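Local coordinates for protein ribose-phosphate pyrophosphokinase (Thermus thermophilus, PDB 7PN0) that catalyses the transfer of a diphosphate group from ATP to ribose 5-phosphate, making 5-phosphoribosyl 1-diphosphate (PRPP), at residues V73-K77 against A118-R122; E147-A151 against A178-L183; D172-A176 against I216-E220. One frame throughout, in Å; residues are numbered along the deposited sequence.

Contact 1. Residues V73-K77 against A118-R122; sequences VDAAK and AGADR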
loop_
_atom_site.group_PDB
_atom_site.type_symbol
_atom_site.label_atom_id
_atom_site.label_comp_id
_atom_site.label_asym_id
_atom_site.label_seq_id
_atom_site.Cartn_x
_atom_site.Cartn_y
_atom_site.Cartn_z
ATOM N N VAL A 73 5.343 -17.606 -7.180
ATOM C CA VAL A 73 4.232 -16.626 -7.226
ATOM C C VAL A 73 4.744 -15.336 -7.857
ATOM O O VAL A 73 4.094 -14.799 -8.850
ATOM C CB VAL A 73 3.692 -16.397 -5.806
ATOM C CG1 VAL A 73 2.909 -15.106 -5.748
ATOM C CG2 VAL A 73 2.877 -17.587 -5.359
ATOM N N ASP A 74 5.882 -14.865 -7.365
ATOM C CA ASP A 74 6.554 -13.654 -7.911
ATOM C C ASP A 74 6.794 -13.757 -9.435
ATOM O O ASP A 74 6.466 -12.811 -10.202
ATOM C CB ASP A 74 7.826 -13.365 -7.142
ATOM C CG ASP A 74 8.515 -12.135 -7.671
ATOM O OD1 ASP A 74 7.904 -11.009 -7.595
ATOM O OD2 ASP A 74 9.617 -12.316 -8.179
ATOM N N ALA A 75 7.423 -14.850 -9.844
ATOM C CA ALA A 75 7.832 -15.117 -11.235
ATOM C C ALA A 75 6.567 -15.228 -12.091
ATOM O O ALA A 75 6.571 -14.700 -13.224
ATOM C CB ALA A 75 8.674 -16.363 -11.267
ATOM N N ALA A 76 5.488 -15.827 -11.567
ATOM C CA ALA A 76 4.210 -15.968 -12.305
ATOM C C ALA A 76 3.646 -14.585 -12.566
ATOM O O ALA A 76 3.222 -14.353 -13.738
ATOM C CB ALA A 76 3.205 -16.830 -11.581
ATOM N N LYS A 77 3.622 -13.695 -11.566
ATOM C CA LYS A 77 3.103 -12.316 -11.795
ATOM C C LYS A 77 4.026 -11.609 -12.793
ATOM O O LYS A 77 3.496 -10.905 -13.693
ATOM C CB LYS A 77 2.915 -11.577 -10.462
ATOM C CG LYS A 77 1.657 -11.999 -9.736
ATOM C CD LYS A 77 0.438 -11.635 -10.562
ATOM C CE LYS A 77 -0.840 -11.711 -9.790
ATOM N NZ LYS A 77 -0.882 -10.680 -8.722
ATOM N N ALA A 118 4.538 -11.110 -2.477
ATOM C CA ALA A 118 5.088 -11.893 -3.619
ATOM C C ALA A 118 4.142 -11.812 -4.829
ATOM O O ALA A 118 4.622 -11.989 -5.956
ATOM C CB ALA A 118 5.352 -13.285 -3.177
ATOM N N GLY A 119 2.855 -11.575 -4.589
ATOM C CA GLY A 119 1.850 -11.344 -5.633
ATOM C C GLY A 119 0.721 -12.368 -5.658
ATOM O O GLY A 119 -0.023 -12.370 -6.669
ATOM N N ALA A 120 0.518 -13.166 -4.602
ATOM C CA ALA A 120 -0.610 -14.121 -4.539
ATOM C C ALA A 120 -1.922 -13.349 -4.588
ATOM O O ALA A 120 -2.110 -12.419 -3.833
ATOM C CB ALA A 120 -0.532 -14.973 -3.309
ATOM N N ASP A 121 -2.869 -13.818 -5.371
ATOM C CA ASP A 121 -4.204 -13.178 -5.456
ATOM C C ASP A 121 -5.180 -13.906 -4.546
ATOM O O ASP A 121 -6.220 -13.332 -4.220
ATOM C CB ASP A 121 -4.687 -13.160 -6.898
ATOM C CG ASP A 121 -3.805 -12.337 -7.799
ATOM O OD1 ASP A 121 -3.568 -11.130 -7.425
ATOM O OD2 ASP A 121 -3.494 -12.831 -8.925
ATOM N N ARG A 122 -4.866 -15.140 -4.181
ATOM C CA ARG A 122 -5.820 -16.050 -3.534
ATOM C C ARG A 122 -5.024 -17.169 -2.905
ATOM O O ARG A 122 -3.899 -17.457 -3.336
ATOM C CB ARG A 122 -6.808 -16.798 -4.460
ATOM C CG ARG A 122 -7.451 -16.040 -5.597
ATOM C CD ARG A 122 -8.347 -16.979 -6.387
ATOM N NE ARG A 122 -9.349 -17.574 -5.517
ATOM C CZ ARG A 122 -10.410 -16.920 -5.027
ATOM N NH1 ARG A 122 -11.237 -17.546 -4.231
ATOM N NH2 ARG A 122 -10.683 -15.667 -5.381
#
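The last turns of helix 62-78 lie against the C-terminal end of helix 107-118, where D74 and A118 bring their CA atoms to 4.9 Å and the chain leaves the helix at G119 through a Schellman motif with positive phi. D74 CA makes a CA-H...O contact of 3.2 Å with A118 O, so the backbones themselves touch. V73 sends one branch inward: CG1, anti to the backbone N (chi1 161°), lies 3.3 Å from A120 N and also packs on the methyl groups of A118 and A120. K77 works as a long clasp alongside the outgoing loop. Its chain bends at chi2 and again at chi4, and the lack of a side chain at G119 lets K77 CG run 4.2 Å from G119 CA. The ammonium then holds two acceptors. K77 NZ gives a 2.8 Å hydrogen bond to G119 O, lying in the carbonyl plane on a lone pair. The same K77 NZ forms a 3.0 Å salt bridge with D121 OD1, which it meets from above the carboxylate plane (36° out of it). D121 comes from the opposite direction to K77, and its other oxygen, OD2, accepts from the backbone N of V84, which helps fix the turn of the carboxylate. D74 OD2 is hydrogen-bonded to S105 OG of a second subunit. The contact joins helix 62-78 to the loop that leads from helix 107-118 to strand 122-126, beside the parallel sheet of the N-terminal PRTase-like domain: V73 and A76 rest on strand 51-55, A75 on strand 39-43, and D121 pairs with strand 83-88.

Contact 2. Residues E147-A151 against A178-L183; sequences EPVIA and ALARRL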
loop_
_atom_site.group_PDB
_atom_site.type_symbol
_atom_site.label_atom_id
_atom_site.label_comp_id
_atom_site.label_asym_id
_atom_site.label_seq_id
_atom_site.Cartn_x
_atom_site.Cartn_y
_atom_site.Cartn_z
ATOM N N GLU A 147 -13.448 -33.122 6.687
ATOM C CA GLU A 147 -14.521 -33.834 7.425
ATOM C C GLU A 147 -15.125 -34.958 6.572
ATOM O O GLU A 147 -15.229 -36.079 7.047
ATOM C CB GLU A 147 -15.639 -32.886 7.859
ATOM C CG GLU A 147 -15.362 -32.122 9.150
ATOM C CD GLU A 147 -16.573 -31.319 9.620
ATOM O OE1 GLU A 147 -17.715 -31.694 9.281
ATOM O OE2 GLU A 147 -16.368 -30.325 10.326
ATOM N N PRO A 148 -15.616 -34.723 5.328
ATOM C CA PRO A 148 -16.269 -35.796 4.575
ATOM C C PRO A 148 -15.307 -36.955 4.265
ATOM O O PRO A 148 -15.725 -38.109 4.352
ATOM C CB PRO A 148 -16.786 -35.097 3.307
ATOM C CG PRO A 148 -16.892 -33.637 3.727
ATOM C CD PRO A 148 -15.710 -33.436 4.635
ATOM N N VAL A 149 -14.029 -36.667 3.962
ATOM C CA VAL A 149 -13.100 -37.739 3.520
ATOM C C VAL A 149 -12.746 -38.581 4.751
ATOM O O VAL A 149 -12.628 -39.843 4.614
ATOM C CB VAL A 149 -11.855 -37.176 2.806
ATOM C CG1 VAL A 149 -10.772 -38.230 2.662
ATOM C CG2 VAL A 149 -12.198 -36.628 1.416
ATOM N N ILE A 150 -12.582 -37.951 5.916
ATOM C CA ILE A 150 -12.176 -38.665 7.176
ATOM C C ILE A 150 -13.352 -39.520 7.663
ATOM O O ILE A 150 -13.129 -40.699 8.066
ATOM C CB ILE A 150 -11.695 -37.667 8.246
ATOM C CG1 ILE A 150 -10.349 -37.065 7.842
ATOM C CG2 ILE A 150 -11.649 -38.292 9.642
ATOM C CD1 ILE A 150 -9.776 -36.092 8.825
ATOM N N ALA A 151 -14.558 -38.973 7.650
ATOM C CA ALA A 151 -15.770 -39.727 8.053
ATOM C C ALA A 151 -15.987 -40.923 7.082
ATOM O O ALA A 151 -16.270 -42.046 7.544
ATOM C CB ALA A 151 -16.941 -38.781 8.120
ATOM N N ALA A 178 -18.087 -33.149 15.241
ATOM C CA ALA A 178 -18.468 -33.121 13.810
ATOM C C ALA A 178 -18.396 -34.540 13.258
ATOM O O ALA A 178 -19.319 -34.921 12.548
ATOM C CB ALA A 178 -17.560 -32.206 13.012
ATOM N N LEU A 179 -17.303 -35.255 13.534
ATOM C CA LEU A 179 -17.098 -36.658 13.090
ATOM C C LEU A 179 -18.192 -37.541 13.701
ATOM O O LEU A 179 -18.803 -38.347 12.979
ATOM C CB LEU A 179 -15.720 -37.147 13.537
ATOM C CG LEU A 179 -15.468 -38.617 13.226
ATOM C CD1 LEU A 179 -15.470 -38.863 11.723
ATOM C CD2 LEU A 179 -14.165 -39.073 13.824
ATOM N N ALA A 180 -18.446 -37.375 14.991
ATOM C CA ALA A 180 -19.461 -38.170 15.719
ATOM C C ALA A 180 -20.815 -37.981 15.045
ATOM O O ALA A 180 -21.556 -38.986 14.875
ATOM C CB ALA A 180 -19.496 -37.775 17.178
ATOM N N ARG A 181 -21.188 -36.745 14.740
ATOM C CA ARG A 181 -22.516 -36.453 14.152
ATOM C C ARG A 181 -22.581 -37.096 12.757
ATOM O O ARG A 181 -23.647 -37.633 12.428
ATOM C CB ARG A 181 -22.819 -34.949 14.172
ATOM C CG ARG A 181 -23.110 -34.402 15.573
ATOM C CD ARG A 181 -23.555 -32.934 15.653
ATOM N NE ARG A 181 -22.813 -32.084 14.721
ATOM C CZ ARG A 181 -21.703 -31.386 14.994
ATOM N NH1 ARG A 181 -21.121 -30.708 14.023
ATOM N NH2 ARG A 181 -21.167 -31.366 16.208
ATOM N N ARG A 182 -21.488 -37.058 11.989
ATOM C CA ARG A 182 -21.430 -37.609 10.607
ATOM C C ARG A 182 -21.582 -39.135 10.611
ATOM O O ARG A 182 -22.229 -39.656 9.670
ATOM C CB ARG A 182 -20.124 -37.222 9.913
ATOM C CG ARG A 182 -20.141 -35.826 9.326
ATOM C CD ARG A 182 -18.772 -35.451 8.778
ATOM N NE ARG A 182 -18.799 -34.089 8.299
ATOM C CZ ARG A 182 -19.313 -33.679 7.139
ATOM N NH1 ARG A 182 -19.884 -34.511 6.275
ATOM N NH2 ARG A 182 -19.294 -32.394 6.873
ATOM N N LEU A 183 -21.006 -39.818 11.601
ATOM C CA LEU A 183 -21.042 -41.305 11.724
ATOM C C LEU A 183 -22.177 -41.813 12.629
ATOM O O LEU A 183 -22.264 -43.037 12.773
ATOM C CB LEU A 183 -19.706 -41.769 12.289
ATOM C CG LEU A 183 -18.503 -41.433 11.424
ATOM C CD1 LEU A 183 -17.258 -42.100 11.965
ATOM C CD2 LEU A 183 -18.751 -41.871 9.983
#
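E147 and R182 cross at about a right angle, with carboxylate and guanidinium planes 69° apart. R182, extended from CG to NE, reaches across to the first turn of helix 147-157 and grips a single oxygen side-on with two nitrogens. R182 NE meets the anti lone pair of E147 OE1 at 2.8 Å with an N-H...O angle of 155°; R182 NH2 reaches E147 OE1 at 3.0 Å, less straight and tilted from the carboxylate plane. OE1 lies in the guanidinium plane, while one face of that group is covered by the backbone of E147 and P148, P148 N standing 4.2 Å above its centre. R182 NH2 also donates to T308 O, which limits rotation of the guanidinium. The other oxygen, E147 OE2, sits 3.5 Å from A178 CB. Next to the salt bridge, one turn along helix 147-157, A151 CB fits among R182 CD (3.9 Å), L179 CD1 (3.9 Å) and L183 CD2 (4.0 Å). The helix segments cross at -60° with their axes 10.0 Å apart. I150 and L179 continue the apolar layer onto V217 of strand 213-218, L179 also touches V165 of strand 163-167, and F154 packs against L179 and L183.

Contact 3. Residues D172-A176 against I216-E220; sequences DLKRA and IVDDE. With SO4 (sulfate ion), chain F.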
loop_
_atom_site.group_PDB
_atom_site.type_symbol
_atom_site.label_atom_id
_atom_site.label_comp_id
_atom_site.label_asym_id
_atom_site.label_seq_id
_atom_site.Cartn_x
_atom_site.Cartn_y
_atom_site.Cartn_z
ATOM N N ASP A 172 -10.035 -30.523 21.019
ATOM C CA ASP A 172 -10.317 -31.578 20.003
ATOM C C ASP A 172 -11.821 -31.872 19.941
ATOM O O ASP A 172 -12.243 -32.545 18.986
ATOM C CB ASP A 172 -9.531 -32.861 20.299
ATOM C CG ASP A 172 -8.035 -32.787 20.013
ATOM O OD1 ASP A 172 -7.583 -31.752 19.442
ATOM O OD2 ASP A 172 -7.310 -33.760 20.395
ATOM N N LEU A 173 -12.613 -31.311 20.866
ATOM C CA LEU A 173 -14.059 -31.607 21.018
ATOM C C LEU A 173 -14.852 -31.180 19.772
ATOM O O LEU A 173 -15.780 -31.904 19.368
ATOM C CB LEU A 173 -14.550 -30.866 22.269
ATOM C CG LEU A 173 -15.179 -31.664 23.413
ATOM C CD1 LEU A 173 -15.076 -33.162 23.278
ATOM C CD2 LEU A 173 -14.605 -31.217 24.751
ATOM N N LYS A 174 -14.542 -30.030 19.182
ATOM C CA LYS A 174 -15.348 -29.491 18.056
ATOM C C LYS A 174 -15.205 -30.402 16.820
ATOM O O LYS A 174 -16.252 -30.769 16.188
ATOM C CB LYS A 174 -14.902 -28.063 17.741
ATOM C CG LYS A 174 -15.770 -27.346 16.718
ATOM C CD LYS A 174 -15.163 -26.051 16.179
ATOM C CE LYS A 174 -14.593 -25.142 17.256
ATOM N NZ LYS A 174 -15.659 -24.568 18.116
ATOM N N ARG A 175 -13.964 -30.746 16.471
ATOM C CA ARG A 175 -13.657 -31.602 15.291
ATOM C C ARG A 175 -14.165 -33.026 15.572
ATOM O O ARG A 175 -14.801 -33.644 14.678
ATOM C CB ARG A 175 -12.172 -31.532 14.933
ATOM C CG ARG A 175 -11.816 -32.397 13.728
ATOM C CD ARG A 175 -10.417 -32.101 13.177
ATOM N NE ARG A 175 -10.311 -30.804 12.526
ATOM C CZ ARG A 175 -9.711 -29.712 13.007
ATOM N NH1 ARG A 175 -9.720 -28.615 12.269
ATOM N NH2 ARG A 175 -9.145 -29.677 14.214
ATOM N N ALA A 176 -13.973 -33.527 16.788
ATOM C CA ALA A 176 -14.466 -34.860 17.192
ATOM C C ALA A 176 -15.998 -34.905 17.130
ATOM O O ALA A 176 -16.558 -35.911 16.631
ATOM C CB ALA A 176 -13.927 -35.232 18.555
ATOM N N ILE A 216 -10.270 -41.612 17.105
ATOM C CA ILE A 216 -9.727 -40.252 17.428
ATOM C C ILE A 216 -9.393 -39.515 16.136
ATOM O O ILE A 216 -8.961 -40.146 15.128
ATOM C CB ILE A 216 -8.571 -40.302 18.424
ATOM C CG1 ILE A 216 -7.305 -40.922 17.833
ATOM C CG2 ILE A 216 -9.035 -41.007 19.699
ATOM C CD1 ILE A 216 -6.153 -41.058 18.797
ATOM N N VAL A 217 -9.570 -38.194 16.146
ATOM C CA VAL A 217 -9.333 -37.401 14.910
ATOM C C VAL A 217 -8.588 -36.148 15.340
ATOM O O VAL A 217 -8.904 -35.600 16.438
ATOM C CB VAL A 217 -10.639 -37.134 14.149
ATOM C CG1 VAL A 217 -11.670 -36.379 15.000
ATOM C CG2 VAL A 217 -10.384 -36.430 12.825
ATOM N N ASP A 218 -7.624 -35.734 14.532
ATOM C CA ASP A 218 -6.912 -34.464 14.788
ATOM C C ASP A 218 -6.748 -33.692 13.481
ATOM O O ASP A 218 -6.965 -34.272 12.401
ATOM C CB ASP A 218 -5.580 -34.716 15.489
ATOM C CG ASP A 218 -5.168 -33.568 16.412
ATOM O OD1 ASP A 218 -6.006 -32.656 16.638
ATOM O OD2 ASP A 218 -4.030 -33.599 16.914
ATOM N N ASP A 219 -6.340 -32.428 13.564
ATOM C CA ASP A 219 -6.004 -31.675 12.327
ATOM C C ASP A 219 -4.723 -32.279 11.740
ATOM O O ASP A 219 -4.585 -32.391 10.493
ATOM C CB ASP A 219 -5.891 -30.166 12.595
ATOM C CG ASP A 219 -4.834 -29.772 13.612
ATOM O OD1 ASP A 219 -4.784 -30.421 14.675
ATOM O OD2 ASP A 219 -4.045 -28.808 13.346
ATOM N N GLU A 220 -3.757 -32.613 12.586
ATOM C CA GLU A 220 -2.463 -33.082 12.079
ATOM C C GLU A 220 -1.862 -34.083 13.061
ATOM O O GLU A 220 -2.259 -34.114 14.183
ATOM C CB GLU A 220 -1.472 -31.941 11.857
ATOM C CG GLU A 220 -1.159 -31.117 13.082
ATOM C CD GLU A 220 0.015 -30.197 12.853
ATOM O OE1 GLU A 220 1.053 -30.390 13.542
ATOM O OE2 GLU A 220 -0.100 -29.280 11.986
HETATM S S SO4 F . -11.589 -29.457 9.061
HETATM O O1 SO4 F . -12.848 -28.943 8.583
HETATM O O2 SO4 F . -10.953 -30.158 7.965
HETATM O O3 SO4 F . -11.808 -30.405 10.180
HETATM O O4 SO4 F . -10.749 -28.384 9.471
HETATM O O HOH W 1 -10.377 -33.450 17.205
HETATM O O HOH W 2 -7.884 -35.937 18.856
HETATM O O HOH W 3 -8.973 -31.414 16.367
#
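V217, D218 and D219 belong to the PRPP-binding motif of the phosphoribosyltransferase family, hydrophobic strand residues followed by an acidic pair, and here they pack against D172, R175 and A176 of segment 172-176. V217 CG1 packs 3.9 Å from A176 CA, and the aliphatic part of R175 crosses V217 at about a right angle. R175, with CG anti to the backbone N (chi1 180°) and a bend at chi3, carries its guanidinium past the corner of the chain at D219. D219 CB stands 3.6 Å above one face of that group, toward the rim. At the guanidinium edge R175 NE donates to sulfate O3 (2.8 Å, 167°) and R175 NH1 to sulfate O4 (3.0 Å). The sulfate, probably from the crystallisation liquor, is also held by T127, S145 and A146. R175 NH2 turns to water 3 at 2.8 Å, which links it to D218 OD1. An alanine in place of R175 would take two of the sulfate's donors away and would probably leave water 3 without its link from D218 to the helix. The carboxylates of D172 and D218, with planes 65° apart, bring their OD1 atoms to 3.3 Å, two acceptors of like charge. Waters 1 and 2 bridge V217 O to D172 O and OD2. D219 OD2 is hydrogen-bonded to H129 ND1, a residue of the ADP pocket. An acidic pair at the end of a central strand is the hallmark of the type I phosphoribosyltransferase fold and binds the ribose in relatives, consistent with a ribose 5-phosphate site here.

Overall arrangement
From the N terminus, contact 1 comes first: it closes a loop of 40 residues that carries strand 83-88, most of the ADP-pocket residues and most of helix 107-118. The chain then passes, after strand 141-144, to the helices and strands round the mixed sheet, where contacts 2 and 3 cross, their segments alternating as 147-151, 172-176, 178-183 and 216-220. Both use helix 173-183, tying it to helix 147-157 on one hand and to strand 213-218 of the mixed sheet on the other. Their centres are 10 Å apart, and the two touch directly. Contact 1 lies across the chain's centre, its own centre about 35 Å from that of contact 2 and about 33 Å from that of contact 3.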